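Local coordinates for protein hypoxanthine-guanine phosphoribosyltransferase (Leishmania tarentolae, PDB 1PZM) that probably transfers the 5-phosphoribosyl group of 5-phosphoribosyl pyrophosphate to hypoxanthine or guanine in purine salvage, and is caught here with GMP bound, at residues G183-F186 with A187-Y190; L27-Q30 with E31-W34. One frame throughout, in Å; residues are numbered along the deposited sequence.

Contact 1 (G183-F186 with A187-Y190). Unlike the reference sequence in segment 183-186: Gly183 (reference Val), Met184 (reference Trp), Asp185 (reference Thr). Unlike the reference sequence in segment 187-190: Glu188 (reference Asp), Tyr190 (reference Leu). Residue 189 of segment 187-190 comes from a tag, linker or insertion. With 5GP (guanosine-5'-monophosphate), chain C.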
ATOM      1  N   GLY A 183       1.387  -8.696  -2.953  1.00 18.77           N
ATOM      2  CA  GLY A 183       2.475  -7.757  -2.694  1.00 18.48           C
ATOM      3  C   GLY A 183       3.856  -8.323  -2.894  1.00 19.24           C
ATOM      4  O   GLY A 183       4.807  -7.538  -2.973  1.00 20.71           O
ATOM      5  N   MET A 184       4.027  -9.648  -2.997  1.00 19.01           N
ATOM      6  CA  MET A 184       5.405 -10.219  -3.046  1.00 17.84           C
ATOM      7  C   MET A 184       5.743 -10.528  -4.496  1.00 19.09           C
ATOM      8  O   MET A 184       4.866 -10.992  -5.253  1.00 19.14           O
ATOM      9  CB  MET A 184       5.467 -11.526  -2.212  1.00 19.04           C
ATOM     10  CG  MET A 184       5.276 -11.195  -0.701  1.00 20.15           C
ATOM     11  SD  MET A 184       4.826 -12.546   0.442  1.00 22.51           S
ATOM     12  CE  MET A 184       2.991 -12.581   0.043  1.00 18.46           C
ATOM     13  N   ASP A 185       6.986 -10.335  -4.885  1.00 18.91           N
ATOM     14  CA  ASP A 185       7.317 -10.299  -6.307  1.00 20.98           C
ATOM     15  C   ASP A 185       8.257 -11.428  -6.710  1.00 23.04           C
ATOM     16  O   ASP A 185       8.893 -12.077  -5.836  1.00 24.87           O
ATOM     17  CB  ASP A 185       8.028  -9.006  -6.637  1.00 20.14           C
ATOM     18  CG  ASP A 185       9.459  -8.963  -6.069  1.00 24.03           C
ATOM     19  OD1 ASP A 185       9.632  -9.218  -4.871  1.00 25.13           O
ATOM     20  OD2 ASP A 185      10.442  -8.677  -6.769  1.00 22.01           O
ATOM     21  N   PHE A 186       8.354 -11.661  -8.016  1.00 23.48           N
ATOM     22  CA  PHE A 186       9.548 -12.318  -8.551  1.00 25.80           C
ATOM     23  C   PHE A 186      10.108 -11.339  -9.570  1.00 25.58           C
ATOM     24  O   PHE A 186       9.418 -10.988 -10.537  1.00 26.19           O
ATOM     25  CB  PHE A 186       9.298 -13.677  -9.199  1.00 24.49           C
ATOM     26  CG  PHE A 186      10.550 -14.236  -9.885  1.00 30.47           C
ATOM     27  CD1 PHE A 186      11.603 -14.707  -9.139  1.00 31.72           C
ATOM     28  CD2 PHE A 186      10.665 -14.238 -11.281  1.00 30.61           C
ATOM     29  CE1 PHE A 186      12.743 -15.206  -9.767  1.00 37.94           C
ATOM     30  CE2 PHE A 186      11.767 -14.747 -11.910  1.00 34.75           C
ATOM     31  CZ  PHE A 186      12.820 -15.215 -11.176  1.00 36.46           C
ATOM     32  N   ALA A 187      11.346 -10.892  -9.366  1.00 26.88           N
ATOM     33  CA  ALA A 187      11.952  -9.847 -10.259  1.00 26.96           C
ATOM     34  C   ALA A 187      10.993  -8.620 -10.532  1.00 25.20           C
ATOM     35  O   ALA A 187      10.825  -8.205 -11.658  1.00 25.31           O
ATOM     36  CB  ALA A 187      12.412 -10.480 -11.580  1.00 28.53           C
ATOM     37  N   GLU A 188      10.295  -8.159  -9.482  1.00 24.11           N
ATOM     38  CA  GLU A 188       9.404  -6.988  -9.487  1.00 23.71           C
ATOM     39  C   GLU A 188       7.993  -7.300 -10.006  1.00 23.74           C
ATOM     40  O   GLU A 188       7.095  -6.430  -9.879  1.00 23.13           O
ATOM     41  CB  GLU A 188      10.013  -5.752 -10.225  1.00 24.51           C
ATOM     42  CG  GLU A 188      11.310  -5.223  -9.575  1.00 29.19           C
ATOM     43  CD  GLU A 188      11.111  -4.796  -8.109  1.00 35.53           C
ATOM     44  OE1 GLU A 188       9.992  -4.440  -7.690  1.00 34.44           O
ATOM     45  OE2 GLU A 188      12.069  -4.834  -7.329  1.00 41.32           O
ATOM     46  N   SER A 189       7.817  -8.481 -10.611  1.00 23.26           N
ATOM     47  CA  SER A 189       6.504  -8.881 -11.183  1.00 24.02           C
ATOM     48  C   SER A 189       5.672  -9.648 -10.155  1.00 22.32           C
ATOM     49  O   SER A 189       6.222 -10.118  -9.149  1.00 21.78           O
ATOM     50  CB  SER A 189       6.664  -9.724 -12.466  1.00 23.43           C
ATOM     51  OG  SER A 189       7.278  -8.972 -13.488  1.00 25.69           O
ATOM     52  N   TYR A 190       4.354  -9.746 -10.399  1.00 20.62           N
ATOM     53  CA  TYR A 190       3.449 -10.631  -9.658  1.00 20.35           C
ATOM     54  C   TYR A 190       2.983 -10.115  -8.321  1.00 19.38           C
ATOM     55  O   TYR A 190       2.198 -10.780  -7.668  1.00 20.33           O
ATOM     56  CB  TYR A 190       4.028 -12.059  -9.507  1.00 20.87           C
ATOM     57  CG  TYR A 190       4.588 -12.574 -10.809  1.00 23.95           C
ATOM     58  CD1 TYR A 190       3.881 -12.406 -11.999  1.00 26.04           C
ATOM     59  CD2 TYR A 190       5.831 -13.213 -10.862  1.00 26.66           C
ATOM     60  CE1 TYR A 190       4.412 -12.861 -13.221  1.00 31.07           C
ATOM     61  CE2 TYR A 190       6.360 -13.689 -12.094  1.00 30.67           C
ATOM     62  CZ  TYR A 190       5.630 -13.512 -13.252  1.00 31.31           C
ATOM     63  OH  TYR A 190       6.090 -13.928 -14.476  1.00 38.26           O
TER
HETATM   64  P   5GP C 301      15.235 -12.382   5.139  0.50 28.79           P
HETATM   65  O1P 5GP C 301      14.271 -12.804   6.193  0.50 28.84           O
HETATM   66  O2P 5GP C 301      16.220 -13.445   4.806  0.50 24.92           O
HETATM   67  O3P 5GP C 301      15.997 -11.257   5.733  0.50 30.20           O
HETATM   68  O5' 5GP C 301      14.415 -11.907   3.844  0.50 28.40           O
HETATM   69  C5' 5GP C 301      15.041 -11.311   2.700  0.50 32.71           C
HETATM   70  C4' 5GP C 301      14.022 -10.595   1.763  0.50 33.02           C
HETATM   71  O4' 5GP C 301      13.344 -11.484   0.863  0.50 34.29           O
HETATM   72  C3' 5GP C 301      12.915  -9.824   2.475  0.50 30.93           C
HETATM   73  O3' 5GP C 301      12.623  -8.591   1.813  0.50 26.42           O
HETATM   74  C2' 5GP C 301      11.743 -10.787   2.359  0.50 29.75           C
HETATM   75  O2' 5GP C 301      10.534 -10.101   2.516  0.50 25.68           O
HETATM   76  C1' 5GP C 301      11.933 -11.454   0.988  0.50 30.93           C
HETATM   77  N9  5GP C 301      11.436 -12.862   0.949  1.00 33.17           N
HETATM   78  C8  5GP C 301      11.902 -14.013   1.614  1.00 30.08           C
HETATM   79  N7  5GP C 301      11.185 -15.134   1.164  1.00 28.64           N
HETATM   80  C5  5GP C 301      10.500 -14.676   0.059  1.00 27.84           C
HETATM   81  C6  5GP C 301       9.604 -15.315  -0.807  1.00 25.73           C
HETATM   82  O6  5GP C 301       9.277 -16.529  -0.625  1.00 21.45           O
HETATM   83  N1  5GP C 301       9.040 -14.598  -1.860  1.00 22.09           N
HETATM   84  C2  5GP C 301       9.387 -13.259  -2.052  1.00 27.21           C
HETATM   85  N2  5GP C 301       8.894 -12.552  -3.065  1.00 25.14           N
HETATM   86  N3  5GP C 301      10.248 -12.632  -1.195  1.00 25.49           N
HETATM   87  C4  5GP C 301      10.799 -13.353  -0.151  1.00 29.63           C
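Phe186 and Ser189, a residue from an insertion into the natural sequence, bind each other twice through their backbones, with Phe186 N 2.9 Å from Ser189 O and Ser189 N 3.0 Å from Phe186 O. The two bonds differ in approach: the first donor is tilted 23° from the carbonyl plane, whereas Ser189 N lies well above the plane of the Phe186 carbonyl, off its lone pairs. Ser189 O also receives a CA-H...O contact from Asp185 CA at 3.1 Å. This is a single antiparallel hydrogen-bonded pair closed by a type I' turn, the pattern of a two-residue hairpin confined to one bridge, whose corner residues, Ala187 and Glu188, both have positive phi. The NH of Glu188 is taken by a side chain: Asp185 OD2 accepts it at 2.8 Å through its anti lone pair. With chi1 at 71°, Asp185 CG sits between its own N and carbonyl carbon, which swings the carboxylate over the turn. Glu188 OE2 is a like charge 4.2 Å from Asp185 OD2, and the Glu188 carboxylate is answered by salt bridges from OE1 to Arg191 and Lys66. Flanking the turn, Phe186 CB meets the edge of the Tyr190 ring, 3.9 Å from Tyr190 CD2. Just ahead of the turn, Asp185 O approaches the exocyclic N2 of the GMP guanine to 2.8 Å, and Met184 CB lies 3.7 Å from N2.

Contact 2 (L27-Q30 with E31-W34)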
ATOM      1  N   LEU A  27      -0.904 -21.251  -2.789  1.00 26.05           N
ATOM      2  CA  LEU A  27      -0.522 -21.666  -1.458  1.00 25.53           C
ATOM      3  C   LEU A  27      -1.627 -21.178  -0.492  1.00 25.41           C
ATOM      4  O   LEU A  27      -2.119 -21.960   0.309  1.00 22.57           O
ATOM      5  CB  LEU A  27       0.851 -21.088  -1.053  1.00 25.01           C
ATOM      6  CG  LEU A  27       1.331 -21.562   0.351  1.00 25.36           C
ATOM      7  CD1 LEU A  27       1.558 -23.148   0.494  1.00 27.14           C
ATOM      8  CD2 LEU A  27       2.603 -20.805   0.797  1.00 26.55           C
ATOM      9  N   VAL A  28      -2.050 -19.896  -0.622  1.00 23.28           N
ATOM     10  CA  VAL A  28      -3.080 -19.346   0.265  1.00 22.33           C
ATOM     11  C   VAL A  28      -3.955 -18.429  -0.576  1.00 23.50           C
ATOM     12  O   VAL A  28      -3.415 -17.562  -1.278  1.00 20.51           O
ATOM     13  CB  VAL A  28      -2.471 -18.459   1.407  1.00 23.22           C
ATOM     14  CG1 VAL A  28      -3.542 -18.135   2.483  1.00 19.30           C
ATOM     15  CG2 VAL A  28      -1.197 -19.137   2.045  1.00 22.82           C
ATOM     16  N   THR A  29      -5.286 -18.621  -0.512  1.00 21.71           N
ATOM     17  CA  THR A  29      -6.139 -17.773  -1.272  1.00 24.00           C
ATOM     18  C   THR A  29      -6.285 -16.459  -0.523  1.00 22.68           C
ATOM     19  O   THR A  29      -6.028 -16.348   0.729  1.00 21.72           O
ATOM     20  CB  THR A  29      -7.508 -18.373  -1.528  1.00 25.06           C
ATOM     21  OG1 THR A  29      -8.176 -18.536  -0.255  1.00 23.44           O
ATOM     22  CG2 THR A  29      -7.399 -19.773  -2.173  1.00 27.19           C
ATOM     23  N   GLN A  30      -6.659 -15.483  -1.312  1.00 20.27           N
ATOM     24  CA  GLN A  30      -7.076 -14.181  -0.805  1.00 21.06           C
ATOM     25  C   GLN A  30      -8.066 -14.257   0.418  1.00 20.94           C
ATOM     26  O   GLN A  30      -7.849 -13.599   1.487  1.00 18.65           O
ATOM     27  CB  GLN A  30      -7.722 -13.389  -1.975  1.00 21.36           C
ATOM     28  CG  GLN A  30      -8.542 -12.154  -1.579  1.00 19.40           C
ATOM     29  CD  GLN A  30      -9.017 -11.373  -2.793  1.00 20.00           C
ATOM     30  OE1 GLN A  30      -8.241 -10.523  -3.331  1.00 19.69           O
ATOM     31  NE2 GLN A  30     -10.294 -11.635  -3.265  1.00 22.23           N
ATOM     32  N   GLU A  31      -9.119 -15.064   0.250  1.00 20.20           N
ATOM     33  CA  GLU A  31     -10.130 -15.263   1.302  1.00 21.46           C
ATOM     34  C   GLU A  31      -9.468 -15.790   2.594  1.00 22.34           C
ATOM     35  O   GLU A  31      -9.816 -15.374   3.714  1.00 23.53           O
ATOM     36  CB  GLU A  31     -11.192 -16.291   0.809  1.00 20.82           C
ATOM     37  CG  GLU A  31     -12.070 -15.678  -0.315  0.50 20.46           C
ATOM     38  CD  GLU A  31     -11.294 -15.189  -1.581  0.50 18.29           C
ATOM     39  OE1 GLU A  31     -10.408 -15.927  -2.075  0.50 18.42           O
ATOM     40  OE2 GLU A  31     -11.658 -14.080  -2.112  0.50 18.11           O
ATOM     41  N   GLN A  32      -8.565 -16.763   2.437  1.00 22.07           N
ATOM     42  CA  GLN A  32      -7.907 -17.394   3.589  1.00 21.90           C
ATOM     43  C   GLN A  32      -6.969 -16.358   4.263  1.00 20.20           C
ATOM     44  O   GLN A  32      -6.805 -16.354   5.497  1.00 21.11           O
ATOM     45  CB  GLN A  32      -7.124 -18.671   3.146  1.00 21.10           C
ATOM     46  CG  GLN A  32      -8.025 -19.875   2.764  1.00 21.49           C
ATOM     47  CD  GLN A  32      -7.312 -20.864   1.829  1.00 24.84           C
ATOM     48  OE1 GLN A  32      -6.152 -20.632   1.439  1.00 21.11           O
ATOM     49  NE2 GLN A  32      -7.986 -21.963   1.471  1.00 21.68           N
ATOM     50  N   VAL A  33      -6.311 -15.525   3.454  1.00 19.50           N
ATOM     51  CA  VAL A  33      -5.403 -14.475   4.008  1.00 18.35           C
ATOM     52  C   VAL A  33      -6.276 -13.487   4.806  1.00 18.56           C
ATOM     53  O   VAL A  33      -5.981 -13.127   5.960  1.00 18.40           O
ATOM     54  CB  VAL A  33      -4.682 -13.682   2.867  1.00 18.73           C
ATOM     55  CG1 VAL A  33      -3.959 -12.434   3.408  1.00 18.17           C
ATOM     56  CG2 VAL A  33      -3.666 -14.576   2.090  1.00 19.01           C
ATOM     57  N   TRP A  34      -7.397 -13.091   4.209  1.00 17.51           N
ATOM     58  CA  TRP A  34      -8.291 -12.226   4.923  1.00 18.38           C
ATOM     59  C   TRP A  34      -8.879 -12.788   6.223  1.00 19.98           C
ATOM     60  O   TRP A  34      -8.878 -12.076   7.229  1.00 20.22           O
ATOM     61  CB  TRP A  34      -9.436 -11.792   4.025  1.00 20.65           C
ATOM     62  CG  TRP A  34      -9.002 -10.815   2.926  1.00 19.05           C
ATOM     63  CD1 TRP A  34      -7.857  -9.994   2.874  1.00 19.05           C
ATOM     64  CD2 TRP A  34      -9.796 -10.465   1.795  1.00 19.91           C
ATOM     65  NE1 TRP A  34      -7.889  -9.200   1.723  1.00 17.14           N
ATOM     66  CE2 TRP A  34      -9.077  -9.466   1.051  1.00 21.18           C
ATOM     67  CE3 TRP A  34     -11.033 -10.930   1.289  1.00 21.93           C
ATOM     68  CZ2 TRP A  34      -9.589  -8.926  -0.160  1.00 22.32           C
ATOM     69  CZ3 TRP A  34     -11.537 -10.374   0.071  1.00 22.39           C
ATOM     70  CH2 TRP A  34     -10.787  -9.410  -0.631  1.00 23.45           C
TER
HETATM   71  O   HOH W   1      -4.144 -22.173   2.345  1.00 30.60           O
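The backbone passes from extended at Val28 and Thr29 to helical at Gln30, and the first helical bonds follow, Val33 N to Thr29 O at 2.9 Å and Trp34 N to Gln30 O at 2.8 Å. Thr29 and Gln32 exchange bonds: Thr29 OG1 accepts Gln32 N at 3.2 Å, while Gln32 OE1 accepts Thr29 N at 2.9 Å, nearly straight at 168° but from above the amide plane. The threonine hydroxyl is placed by chi1 64°, between its own N and carbonyl carbon, facing the first turn. This reciprocal pair is a capping box with Thr29 as N-cap, formed where the strand 23-28 ends in a classic beta bulge, Leu27 and Val28 both facing Ile196. A water donates to both Leu27 O and Gln32 OE1, giving that amide oxygen a second donor and tying the bulge to the cap. Val28 CG1 packs 3.6 Å from Val33 CG2, the two side chains at about a right angle. Gln30 extends over the Trp34 indole, its amide plane 7° from that of the ring; Gln30 CG stands 3.6 Å from the centroid of the six-membered ring in a CH-pi contact. A bond from Gln30 NE2 to Glu31 OE2 is doubtful, resting on one of two Glu31 conformers. Gln30 OE1 accepts from Arg194 NH1, Trp34 NE1 donates to Asp74 OD2, and Arg77 of the second subunit packs on Trp34.

Overall arrangement
From the N terminus, contact 2 comes first, turning the end of strand 23-28 into helix 30-48. The chain then builds the parallel sheet and its helices before reaching contact 1, the tight type I' turn in the loop between strands 179-180 and 196-199. The two contacts are in series, neither nesting nor crossing, and their centres lie about 17 Å apart with nearest atoms about 7 Å apart. The small antiparallel sheet relates them: strand 196-199 runs between 23-28 and 179-180, and its Ile196 touches both Val33 of contact 2 and Met184 of contact 1. Contact 1 borders the guanine of GMP, whereas in contact 2 the side chain of Leu27 comes within about 4 Å of that of Val179, a GMP-binding residue.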